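Long-range contacts in glucosamine--fructose-6-phosphate aminotransferase [isomerizing] (Francisella tularensis subsp. tularensis, PDB 3TBF), which probably transfers the amide nitrogen of glutamine to fructose 6-phosphate to give glucosamine 6-phosphate, this fragment being its C-terminal, isomerase part: residues W75-Y79 and D333-P337; L206-L211 and V338-P343; S262-K266 and N295-V299; V282-D286 and D311-K315. One frame throughout, in Å; residues are numbered along the deposited sequence.

Contact 1. Residues W75-Y79 and D333-P337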
loop_
_atom_site.group_PDB
_atom_site.type_symbol
_atom_site.label_atom_id
_atom_site.label_comp_id
_atom_site.label_asym_id
_atom_site.label_seq_id
_atom_site.Cartn_x
_atom_site.Cartn_y
_atom_site.Cartn_z
ATOM N N TRP A 75 7.095 -3.236 -14.353
ATOM C CA TRP A 75 7.575 -3.246 -15.756
ATOM C C TRP A 75 8.847 -2.398 -15.850
ATOM O O TRP A 75 9.813 -2.808 -16.469
ATOM C CB TRP A 75 6.547 -2.618 -16.709
ATOM C CG TRP A 75 5.318 -3.358 -16.915
ATOM C CD1 TRP A 75 5.162 -4.709 -16.866
ATOM C CD2 TRP A 75 4.048 -2.817 -17.312
ATOM N NE1 TRP A 75 3.861 -5.046 -17.189
ATOM C CE2 TRP A 75 3.164 -3.904 -17.484
ATOM C CE3 TRP A 75 3.581 -1.535 -17.537
ATOM C CZ2 TRP A 75 1.825 -3.745 -17.862
ATOM C CZ3 TRP A 75 2.231 -1.367 -17.926
ATOM C CH2 TRP A 75 1.374 -2.481 -18.083
ATOM N N ILE A 76 8.822 -1.230 -15.230
ATOM C CA ILE A 76 9.935 -0.303 -15.325
ATOM C C ILE A 76 11.220 -0.849 -14.744
ATOM O O ILE A 76 12.275 -0.742 -15.343
ATOM C CB ILE A 76 9.652 1.031 -14.674
ATOM C CG1 ILE A 76 8.589 1.785 -15.471
ATOM C CG2 ILE A 76 10.931 1.838 -14.657
ATOM C CD1 ILE A 76 7.964 2.919 -14.774
ATOM N N GLU A 77 11.123 -1.415 -13.558
ATOM C CA GLU A 77 12.261 -2.029 -12.925
ATOM C C GLU A 77 12.769 -3.244 -13.679
ATOM O O GLU A 77 13.954 -3.365 -13.901
ATOM C CB GLU A 77 11.902 -2.347 -11.468
ATOM C CG GLU A 77 11.712 -1.048 -10.667
ATOM C CD GLU A 77 12.223 -1.078 -9.207
ATOM O OE1 GLU A 77 12.569 -2.193 -8.698
ATOM O OE2 GLU A 77 12.268 0.048 -8.608
ATOM N N LYS A 78 11.866 -4.099 -14.117
ATOM C CA LYS A 78 12.234 -5.334 -14.753
ATOM C C LYS A 78 12.779 -5.153 -16.166
ATOM O O LYS A 78 13.776 -5.776 -16.497
ATOM C CB LYS A 78 11.009 -6.270 -14.830
ATOM C CG LYS A 78 11.243 -7.546 -15.617
ATOM C CD LYS A 78 10.127 -8.601 -15.373
ATOM C CE LYS A 78 10.393 -9.833 -16.216
ATOM N NZ LYS A 78 9.345 -10.873 -16.045
ATOM N N TYR A 79 12.104 -4.345 -16.998
ATOM C CA TYR A 79 12.453 -4.177 -18.396
ATOM C C TYR A 79 13.334 -2.991 -18.687
ATOM O O TYR A 79 14.283 -3.130 -19.411
ATOM C CB TYR A 79 11.191 -4.079 -19.256
ATOM C CG TYR A 79 10.427 -5.359 -19.325
ATOM C CD1 TYR A 79 10.814 -6.389 -20.178
ATOM C CD2 TYR A 79 9.337 -5.578 -18.524
ATOM C CE1 TYR A 79 10.105 -7.612 -20.238
ATOM C CE2 TYR A 79 8.631 -6.782 -18.566
ATOM C CZ TYR A 79 9.014 -7.788 -19.427
ATOM O OH TYR A 79 8.282 -8.937 -19.455
ATOM N N ASP A 333 3.608 -10.383 -19.848
ATOM C CA ASP A 333 3.720 -9.365 -18.794
ATOM C C ASP A 333 3.074 -8.069 -19.147
ATOM O O ASP A 333 2.621 -7.329 -18.278
ATOM C CB ASP A 333 5.181 -9.056 -18.472
ATOM C CG ASP A 333 5.835 -10.102 -17.561
ATOM O OD1 ASP A 333 5.137 -11.077 -17.110
ATOM O OD2 ASP A 333 7.062 -9.877 -17.284
ATOM N N PHE A 334 3.084 -7.741 -20.420
ATOM C CA PHE A 334 2.601 -6.433 -20.790
ATOM C C PHE A 334 1.094 -6.493 -21.034
ATOM O O PHE A 334 0.344 -5.595 -20.585
ATOM C CB PHE A 334 3.359 -5.864 -21.966
ATOM C CG PHE A 334 4.715 -5.359 -21.620
ATOM C CD1 PHE A 334 4.866 -4.221 -20.885
ATOM C CD2 PHE A 334 5.840 -5.988 -22.062
ATOM C CE1 PHE A 334 6.147 -3.712 -20.570
ATOM C CE2 PHE A 334 7.089 -5.474 -21.788
ATOM C CZ PHE A 334 7.232 -4.324 -21.030
ATOM N N SER A 335 0.635 -7.561 -21.673
ATOM C CA SER A 335 -0.760 -7.647 -22.012
ATOM C C SER A 335 -1.635 -8.096 -20.876
ATOM O O SER A 335 -2.731 -7.591 -20.713
ATOM C CB SER A 335 -0.972 -8.553 -23.262
ATOM O OG SER A 335 -0.560 -9.898 -23.069
ATOM N N ALA A 336 -1.159 -9.021 -20.065
ATOM C CA ALA A 336 -2.044 -9.703 -19.125
ATOM C C ALA A 336 -2.609 -8.780 -18.087
ATOM O O ALA A 336 -3.776 -8.884 -17.753
ATOM C CB ALA A 336 -1.377 -10.953 -18.492
ATOM N N PRO A 337 -1.820 -7.831 -17.586
ATOM C CA PRO A 337 -2.436 -6.917 -16.613
ATOM C C PRO A 337 -3.648 -6.135 -17.134
ATOM O O PRO A 337 -4.632 -5.924 -16.412
ATOM C CB PRO A 337 -1.293 -5.949 -16.281
ATOM C CG PRO A 337 -0.038 -6.861 -16.460
ATOM C CD PRO A 337 -0.369 -7.608 -17.728
HETATM O O HOH W 1 5.995 -10.027 -21.325
#

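Contact 2. Residues L206-L211 and V338-P343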
loop_
_atom_site.group_PDB
_atom_site.type_symbol
_atom_site.label_atom_id
_atom_site.label_comp_id
_atom_site.label_asym_id
_atom_site.label_seq_id
_atom_site.Cartn_x
_atom_site.Cartn_y
_atom_site.Cartn_z
ATOM N N LEU A 206 -6.960 -9.558 -27.495
ATOM C CA LEU A 206 -7.088 -10.257 -26.216
ATOM C C LEU A 206 -8.171 -9.552 -25.354
ATOM O O LEU A 206 -8.937 -10.194 -24.626
ATOM C CB LEU A 206 -5.744 -10.286 -25.563
ATOM C CG LEU A 206 -4.669 -11.026 -26.371
ATOM C CD1 LEU A 206 -3.360 -10.945 -25.596
ATOM C CD2 LEU A 206 -5.033 -12.490 -26.668
ATOM N N VAL A 207 -8.273 -8.237 -25.497
ATOM C CA VAL A 207 -9.254 -7.498 -24.745
ATOM C C VAL A 207 -10.631 -7.854 -25.254
ATOM O O VAL A 207 -11.572 -8.064 -24.496
ATOM C CB VAL A 207 -8.972 -5.991 -24.807
ATOM C CG1 VAL A 207 -10.187 -5.158 -24.349
ATOM C CG2 VAL A 207 -7.701 -5.643 -23.957
HETATM N N MSE A 208 -10.740 -7.962 -26.562
HETATM C CA MSE A 208 -12.000 -8.354 -27.160
HETATM C C MSE A 208 -12.454 -9.736 -26.683
HETATM O O MSE A 208 -13.626 -9.910 -26.332
HETATM C CB MSE A 208 -11.875 -8.288 -28.665
HETATM C CG MSE A 208 -13.142 -8.619 -29.374
HETATM SE SE MSE A 208 -14.478 -7.191 -29.152
HETATM C CE MSE A 208 -13.777 -5.616 -30.183
ATOM N N GLY A 209 -11.529 -10.697 -26.631
ATOM C CA GLY A 209 -11.786 -12.021 -26.030
ATOM C C GLY A 209 -12.285 -11.927 -24.606
ATOM O O GLY A 209 -13.164 -12.696 -24.162
ATOM N N ALA A 210 -11.692 -10.993 -23.866
ATOM C CA ALA A 210 -12.004 -10.821 -22.451
ATOM C C ALA A 210 -13.464 -10.381 -22.353
ATOM O O ALA A 210 -14.188 -10.872 -21.517
ATOM C CB ALA A 210 -11.076 -9.779 -21.822
ATOM N N LEU A 211 -13.869 -9.472 -23.236
ATOM C CA LEU A 211 -15.234 -8.958 -23.293
ATOM C C LEU A 211 -16.284 -10.064 -23.609
ATOM O O LEU A 211 -17.476 -9.943 -23.302
ATOM C CB LEU A 211 -15.311 -7.860 -24.364
ATOM C CG LEU A 211 -14.585 -6.550 -24.040
ATOM C CD1 LEU A 211 -14.435 -5.631 -25.291
ATOM C CD2 LEU A 211 -15.295 -5.831 -22.944
ATOM N N VAL A 338 -3.566 -5.688 -18.380
ATOM C CA VAL A 338 -4.681 -5.038 -19.038
ATOM C C VAL A 338 -5.832 -6.037 -19.278
ATOM O O VAL A 338 -6.961 -5.746 -18.952
ATOM C CB VAL A 338 -4.261 -4.444 -20.401
ATOM C CG1 VAL A 338 -5.472 -3.783 -21.069
ATOM C CG2 VAL A 338 -3.096 -3.480 -20.251
ATOM N N VAL A 339 -5.536 -7.204 -19.841
ATOM C CA VAL A 339 -6.596 -8.163 -20.170
ATOM C C VAL A 339 -7.377 -8.612 -18.926
ATOM O O VAL A 339 -8.606 -8.638 -18.911
ATOM C CB VAL A 339 -6.069 -9.332 -20.952
ATOM C CG1 VAL A 339 -7.204 -10.388 -21.265
ATOM C CG2 VAL A 339 -5.447 -8.839 -22.285
ATOM N N PHE A 340 -6.675 -8.845 -17.832
ATOM C CA PHE A 340 -7.345 -9.377 -16.670
ATOM C C PHE A 340 -8.164 -8.296 -16.006
ATOM O O PHE A 340 -9.011 -8.650 -15.185
ATOM C CB PHE A 340 -6.349 -9.942 -15.704
ATOM C CG PHE A 340 -5.984 -11.334 -15.986
ATOM C CD1 PHE A 340 -6.961 -12.323 -15.960
ATOM C CD2 PHE A 340 -4.675 -11.687 -16.214
ATOM C CE1 PHE A 340 -6.636 -13.634 -16.190
ATOM C CE2 PHE A 340 -4.351 -12.980 -16.448
ATOM C CZ PHE A 340 -5.330 -13.970 -16.451
ATOM N N THR A 341 -7.896 -7.011 -16.303
ATOM C CA THR A 341 -8.704 -5.917 -15.770
ATOM C C THR A 341 -10.144 -5.956 -16.250
ATOM O O THR A 341 -11.062 -5.656 -15.490
ATOM C CB THR A 341 -8.111 -4.514 -16.094
ATOM O OG1 THR A 341 -6.853 -4.388 -15.454
ATOM C CG2 THR A 341 -8.919 -3.404 -15.513
ATOM N N ILE A 342 -10.352 -6.384 -17.497
ATOM C CA ILE A 342 -11.645 -6.307 -18.110
ATOM C C ILE A 342 -12.746 -7.091 -17.350
ATOM O O ILE A 342 -13.813 -6.563 -17.109
ATOM C CB ILE A 342 -11.571 -6.765 -19.557
ATOM C CG1 ILE A 342 -10.508 -5.990 -20.393
ATOM C CG2 ILE A 342 -12.910 -6.661 -20.210
ATOM C CD1 ILE A 342 -10.458 -4.461 -20.319
ATOM N N PRO A 343 -12.498 -8.355 -17.004
ATOM C CA PRO A 343 -13.456 -9.125 -16.283
ATOM C C PRO A 343 -13.810 -8.478 -14.970
ATOM O O PRO A 343 -14.942 -8.607 -14.504
ATOM C CB PRO A 343 -12.705 -10.462 -15.982
ATOM C CG PRO A 343 -11.520 -10.519 -16.843
ATOM C CD PRO A 343 -11.385 -9.198 -17.526
#

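Contact 3. Residues S262-K266 and N295-V299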
loop_
_atom_site.group_PDB
_atom_site.type_symbol
_atom_site.label_atom_id
_atom_site.label_comp_id
_atom_site.label_asym_id
_atom_site.label_seq_id
_atom_site.Cartn_x
_atom_site.Cartn_y
_atom_site.Cartn_z
ATOM N N SER A 262 -1.426 -11.935 -2.608
ATOM C CA SER A 262 -1.730 -13.307 -2.190
ATOM C C SER A 262 -0.761 -13.911 -1.164
ATOM O O SER A 262 -1.157 -14.753 -0.361
ATOM C CB SER A 262 -1.804 -14.199 -3.410
ATOM O OG SER A 262 -2.557 -13.543 -4.423
ATOM N N GLY A 263 0.494 -13.477 -1.189
ATOM C CA GLY A 263 1.477 -13.918 -0.213
ATOM C C GLY A 263 1.297 -13.452 1.223
ATOM O O GLY A 263 2.015 -13.937 2.102
ATOM N N GLU A 264 0.348 -12.543 1.485
ATOM C CA GLU A 264 0.225 -11.896 2.790
ATOM C C GLU A 264 -1.048 -12.246 3.567
ATOM O O GLU A 264 -1.347 -11.639 4.627
ATOM C CB GLU A 264 0.292 -10.384 2.621
ATOM C CG GLU A 264 1.651 -9.871 2.188
ATOM C CD GLU A 264 2.750 -9.989 3.269
ATOM O OE1 GLU A 264 3.752 -10.712 2.930
ATOM O OE2 GLU A 264 2.607 -9.333 4.394
ATOM N N LEU A 265 -1.771 -13.238 3.065
ATOM C CA LEU A 265 -2.969 -13.737 3.716
ATOM C C LEU A 265 -2.680 -14.299 5.092
ATOM O O LEU A 265 -3.531 -14.242 5.985
ATOM C CB LEU A 265 -3.597 -14.839 2.863
ATOM C CG LEU A 265 -3.849 -14.466 1.404
ATOM C CD1 LEU A 265 -4.655 -15.555 0.686
ATOM C CD2 LEU A 265 -4.510 -13.093 1.362
ATOM N N LYS A 266 -1.468 -14.839 5.224
ATOM C CA LYS A 266 -0.983 -15.530 6.423
ATOM C C LYS A 266 -1.249 -14.748 7.691
ATOM O O LYS A 266 -1.747 -15.305 8.674
ATOM C CB LYS A 266 0.535 -15.802 6.329
ATOM C CG LYS A 266 1.034 -16.233 4.950
ATOM C CD LYS A 266 2.267 -17.146 5.003
ATOM C CE LYS A 266 2.303 -18.060 3.755
ATOM N NZ LYS A 266 2.230 -17.274 2.474
ATOM N N ASN A 295 -1.480 -20.417 -2.144
ATOM C CA ASN A 295 -2.194 -19.390 -1.367
ATOM C C ASN A 295 -3.701 -19.572 -1.492
ATOM O O ASN A 295 -4.474 -19.398 -0.546
ATOM C CB ASN A 295 -1.825 -17.993 -1.832
ATOM C CG ASN A 295 -0.324 -17.691 -1.711
ATOM O OD1 ASN A 295 0.241 -17.017 -2.589
ATOM N ND2 ASN A 295 0.319 -18.158 -0.621
ATOM N N LEU A 296 -4.121 -19.960 -2.686
ATOM C CA LEU A 296 -5.520 -20.171 -2.925
ATOM C C LEU A 296 -6.034 -21.368 -2.137
ATOM O O LEU A 296 -7.167 -21.376 -1.681
ATOM C CB LEU A 296 -5.762 -20.291 -4.424
ATOM C CG LEU A 296 -5.776 -18.921 -5.107
ATOM C CD1 LEU A 296 -5.579 -19.044 -6.593
ATOM C CD2 LEU A 296 -7.078 -18.203 -4.808
ATOM N N GLN A 297 -5.170 -22.362 -1.956
ATOM C CA GLN A 297 -5.510 -23.530 -1.157
ATOM C C GLN A 297 -5.780 -23.108 0.281
ATOM O O GLN A 297 -6.810 -23.474 0.856
ATOM C CB GLN A 297 -4.404 -24.581 -1.222
ATOM C CG GLN A 297 -4.816 -25.953 -0.626
ATOM C CD GLN A 297 -5.981 -26.634 -1.390
ATOM O OE1 GLN A 297 -5.828 -27.017 -2.569
ATOM N NE2 GLN A 297 -7.140 -26.810 -0.711
ATOM N N GLU A 298 -4.884 -22.292 0.840
ATOM C CA GLU A 298 -5.069 -21.797 2.209
ATOM C C GLU A 298 -6.475 -21.208 2.287
ATOM O O GLU A 298 -7.254 -21.560 3.189
ATOM C CB GLU A 298 -4.029 -20.726 2.611
ATOM C CG GLU A 298 -2.546 -21.187 2.700
ATOM C CD GLU A 298 -1.612 -20.182 3.500
ATOM O OE1 GLU A 298 -1.584 -20.259 4.762
ATOM O OE2 GLU A 298 -0.893 -19.333 2.868
ATOM N N VAL A 299 -6.816 -20.347 1.318
ATOM C CA VAL A 299 -8.112 -19.660 1.353
ATOM C C VAL A 299 -9.264 -20.643 1.186
ATOM O O VAL A 299 -10.275 -20.544 1.871
ATOM C CB VAL A 299 -8.211 -18.514 0.284
ATOM C CG1 VAL A 299 -9.673 -18.199 -0.054
ATOM C CG2 VAL A 299 -7.520 -17.284 0.789
#

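Contact 4. Residues V282-D286 and D311-K315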
loop_
_atom_site.group_PDB
_atom_site.type_symbol
_atom_site.label_atom_id
_atom_site.label_comp_id
_atom_site.label_asym_id
_atom_site.label_seq_id
_atom_site.Cartn_x
_atom_site.Cartn_y
_atom_site.Cartn_z
ATOM N N VAL A 282 -7.092 -13.452 -9.701
ATOM C CA VAL A 282 -6.563 -13.429 -11.032
ATOM C C VAL A 282 -5.371 -14.381 -10.992
ATOM O O VAL A 282 -4.461 -14.210 -10.200
ATOM C CB VAL A 282 -6.108 -11.997 -11.370
ATOM C CG1 VAL A 282 -5.181 -11.976 -12.577
ATOM C CG2 VAL A 282 -7.372 -11.029 -11.588
ATOM N N VAL A 283 -5.408 -15.416 -11.845
ATOM C CA VAL A 283 -4.396 -16.463 -11.873
ATOM C C VAL A 283 -3.723 -16.533 -13.246
ATOM O O VAL A 283 -4.187 -17.220 -14.157
ATOM C CB VAL A 283 -5.048 -17.801 -11.529
ATOM C CG1 VAL A 283 -3.998 -18.869 -11.380
ATOM C CG2 VAL A 283 -5.880 -17.682 -10.242
ATOM N N PRO A 284 -2.629 -15.807 -13.421
ATOM C CA PRO A 284 -1.969 -15.701 -14.696
ATOM C C PRO A 284 -0.967 -16.825 -15.029
ATOM O O PRO A 284 -0.597 -17.668 -14.193
ATOM C CB PRO A 284 -1.190 -14.405 -14.545
ATOM C CG PRO A 284 -0.745 -14.436 -13.124
ATOM C CD PRO A 284 -1.926 -15.025 -12.384
ATOM N N ASN A 285 -0.488 -16.789 -16.262
ATOM C CA ASN A 285 0.498 -17.749 -16.754
ATOM C C ASN A 285 1.910 -17.234 -16.560
ATOM O O ASN A 285 2.511 -16.687 -17.490
ATOM C CB ASN A 285 0.280 -17.996 -18.251
ATOM C CG ASN A 285 1.250 -19.016 -18.821
ATOM O OD1 ASN A 285 1.621 -19.984 -18.153
ATOM N ND2 ASN A 285 1.660 -18.798 -20.057
ATOM N N ASP A 286 2.425 -17.400 -15.357
ATOM C CA ASP A 286 3.726 -16.829 -14.992
ATOM C C ASP A 286 4.457 -17.718 -14.004
ATOM O O ASP A 286 3.991 -18.822 -13.662
ATOM C CB ASP A 286 3.567 -15.397 -14.451
ATOM C CG ASP A 286 2.931 -15.340 -13.047
ATOM O OD1 ASP A 286 2.591 -16.398 -12.450
ATOM O OD2 ASP A 286 2.767 -14.194 -12.552
ATOM N N ASP A 311 -5.754 -17.728 -16.838
ATOM C CA ASP A 311 -5.277 -17.815 -18.221
ATOM C C ASP A 311 -5.474 -19.253 -18.675
ATOM O O ASP A 311 -5.250 -20.183 -17.874
ATOM C CB ASP A 311 -3.801 -17.437 -18.342
ATOM C CG ASP A 311 -3.304 -17.439 -19.789
ATOM O OD1 ASP A 311 -3.122 -18.524 -20.401
ATOM O OD2 ASP A 311 -3.101 -16.340 -20.344
ATOM N N LYS A 312 -5.884 -19.435 -19.930
ATOM C CA LYS A 312 -6.222 -20.772 -20.471
ATOM C C LYS A 312 -5.070 -21.758 -20.291
ATOM O O LYS A 312 -5.306 -22.902 -19.973
ATOM C CB LYS A 312 -6.591 -20.714 -21.960
ATOM C CG LYS A 312 -7.882 -19.867 -22.297
ATOM C CD LYS A 312 -8.166 -19.852 -23.811
ATOM C CE LYS A 312 -9.668 -19.991 -24.183
ATOM N NZ LYS A 312 -9.908 -19.622 -25.669
ATOM N N ALA A 313 -3.834 -21.274 -20.453
ATOM C CA ALA A 313 -2.621 -22.091 -20.299
ATOM C C ALA A 313 -2.349 -22.621 -18.879
ATOM O O ALA A 313 -1.392 -23.357 -18.701
ATOM C CB ALA A 313 -1.382 -21.315 -20.808
ATOM N N VAL A 314 -3.164 -22.284 -17.886
ATOM C CA VAL A 314 -2.954 -22.809 -16.543
ATOM C C VAL A 314 -4.203 -23.453 -16.023
ATOM O O VAL A 314 -4.186 -23.994 -14.949
ATOM C CB VAL A 314 -2.452 -21.694 -15.518
ATOM C CG1 VAL A 314 -1.130 -21.046 -16.038
ATOM C CG2 VAL A 314 -3.568 -20.641 -15.213
ATOM N N LYS A 315 -5.274 -23.475 -16.810
ATOM C CA LYS A 315 -6.583 -23.911 -16.296
ATOM C C LYS A 315 -6.647 -25.367 -15.843
ATOM O O LYS A 315 -7.395 -25.723 -14.924
ATOM C CB LYS A 315 -7.650 -23.684 -17.339
ATOM C CG LYS A 315 -9.038 -23.609 -16.761
ATOM C CD LYS A 315 -9.813 -24.894 -16.948
ATOM C CE LYS A 315 -10.981 -24.977 -15.951
ATOM N NZ LYS A 315 -12.269 -24.519 -16.522
HETATM O O HOH W 2 -1.272 -14.689 -18.082
HETATM O O HOH W 3 -0.461 -16.664 -21.467
#

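Contact 1. Residues W75-Y79 and D333-P337
Trp75, Tyr79 and Phe334 form an aromatic cluster in which the Phe334 ring reaches over both of its partners. Its CD1 sits 3.8 Å above the centre of one face of the Trp75 indole, and its CE2 lies 3.7 Å above the centre of a Tyr79 face whose reverse carries Lys78 CG. Both pairs are oblique, with planes at 41° for Trp75 and 35° for Tyr79. Pro337 CG adds an apolar touch to Trp75 CZ2 at 3.9 Å.

The polar contacts converge on Asp333. Trp75 NE1 donates to Asp333 O (2.8 Å), coming in from above the carbonyl plane. Asp333 OD2 is gripped twice: Lys78 NZ forms a salt bridge on its syn lone pair at 2.8 Å, and Tyr79 OH donates from the anti side at 2.7 Å, well out of the carboxylate plane. Lys78 gets there on a fully extended chain, with CG anti to the backbone N (chi1 174°). A water links Tyr79 OH to Asp333 N.

The contact joins the last turn of helix 63-80 to the loop that leads into helix 335-355. Helix 165-184 packs on the aromatic cluster through Thr178 and Ala175, while Tyr238 and Ile241 of helix 238-253 meet Pro337.

Contact 2. Residues L206-L211 and V338-P343
Ala210 is the small bump at the middle of this contact: its CB enters a shallow hollow walled by Val339 CG1, Ile342 CB and Pro343 CD, and comes closest to Ile342 CB at 3.8 Å. With only a methyl at this point, the helix axes pass 8.7 Å apart, nearly parallel at 19°.

Ile342 returns the favour as the larger bump from the other side. It fits among Val207, Ala210 and Leu211, one turn of helix 206-211, and its two branches part company: CG2 reaches Leu211 CD2 at 3.7 Å, whereas CG1 and CD1 lie against Val207 CG1, CG1 at 4.1 Å. Val207 is placed for this by its first torsion of 165°, which sets CG1 opposite the backbone N, where it meets Ile342, and leaves CG2 for Val338 CG1, also 4.1 Å off. One turn earlier, Val339 puts both methyls on Leu206: CG2 presses on Leu206 CB at 3.6 Å, and CG1 touches Leu206 O and the Ala210 methyl. No hydrogen bond crosses the contact, which is apolar packing throughout.

Pro22 of helix 21-30 covers Val207 and Leu211, and Thr168 and Leu171 of helix 165-184 pack on Val338. The SIS fold is a five-stranded parallel sheet flanked by helices. Here helix 335-355 follows the last strand of the second such sheet, 324-328, and lies on it through Val339 and Phe340, which both meet Leu328; helix 203-211 packs in turn on that helix.

Contact 3. Residues S262-K266 and N295-V299
Ser262 and Asn295 bring the two backbones closest, their CA atoms 6.2 Å apart, where an irregular turn following strand 256-261 meets one side of the helix through Asn295-Val299. No hydrogen bond spans the gap. The Ser262 carbonyl oxygen instead lies over one face of the Asn295 amide, with Ser262 O 3.3 Å from Asn295 CG.

The Asn295 amide is held from outside the two segments: its OD1 accepts a hydrogen bond from Arg235 NE. Its CB and OD1 also lean on Ser262 CB, OD1 at 3.6 Å. One residue beyond Glu264, Leu265 crosses Val299 at about a right angle and brings CD1 within 3.3 Å of Val299 CG2, tighter than usual for two methyls, so the exact spacing is doubtful. The same CD1 reaches Asn295 O.

At the rim, the chain of Lys266 bends at its last torsion (chi4 54°), which carries NZ back over the turn. There NZ makes a weak hydrogen bond to Gly263 O and a long salt bridge, 3.8 Å, to Glu298 OE2, whose carboxylate arrives on an extended chain.

Beneath this pairing, Leu233 of strand 229-234 touches Ser262 and Leu265, and Ile279 and Leu306 of the next two strands meet Val299. Helix 289-301 thus packs on the second parallel sheet, while Glu264 hydrogen-bonds Ser90 of the second subunit.

Contact 4. Residues V282-D286 and D311-K315
Val283 O accepts a hydrogen bond from Asp311 N, 3.1 Å long and fairly straight at 160°, the one direct bond between these two segments. Beside it Val314 splits its methyls between two residues. With chi1 at -57°, CG1 stands opposite the carbonyl carbon and reaches Asn285 OD1 at 3.6 Å, while CG2 takes the place between backbone N and carbonyl carbon and touches Val283 O, also at 3.6 Å. Asn285 lies across the end of the turn: its CB sits 3.9 Å from Asp311 CG, and its amide nitrogen ND2 is 4.0 Å from Ala313 CB.

Two waters form loose bridges between Asn285 and the Asp311 carboxylate. One accepts from Asn285 N at 2.9 Å, but its bond to Asp311 OD2 is weak and uncertain; the other donates to OD2 and takes a weak bond from Asn285 ND2.

Further out, the carboxylate is fixed from two places. Within the 311-315 loop, Asp311 OD1 accepts from Ala313 N through its anti lone pair at 2.8 Å, an Asx turn. OD2 accepts from Ala330 N, beyond strand 324-328. A separate backbone bond, Val314 N to Asp311 O, spans one residue more and brings Val314 round to the side of Val283 and Asn285.

The contact joins the C-terminal ends of neighbouring parallel strands 278-283 and 305-311. Leu289 of helix 289-301 packs on Val283 and Val314, Phe340 of helix 335-355 touches Val282 and Pro284, and Tyr238 of helix 238-253 lies against Val282, Pro284 and Asp286.

Overall arrangement
Contacts 1 and 2 share helix 335-355 and the residues leading into it, with their centres about 16 Å apart. On the sheet side of contact 2, Phe340 reaches contact 4, with Phe340 CG 3.6 Å from Val282 CG1. Contact 4 passes in turn to contact 3 through Leu296 CD1, 3.9 Å from Val283 CG2. Contacts 3 and 4 both lie in the second SIS domain, whereas contact 1 bridges the two. Contacts 1 and 3, with centres about 23 Å apart, both reach the second subunit. In contact 3, Glu264 meets Ser90 and, weakly, Gly63 of that subunit, so segment 262-266 probably lies near the isomerase site, as in relatives where that site is built at the dimer interface.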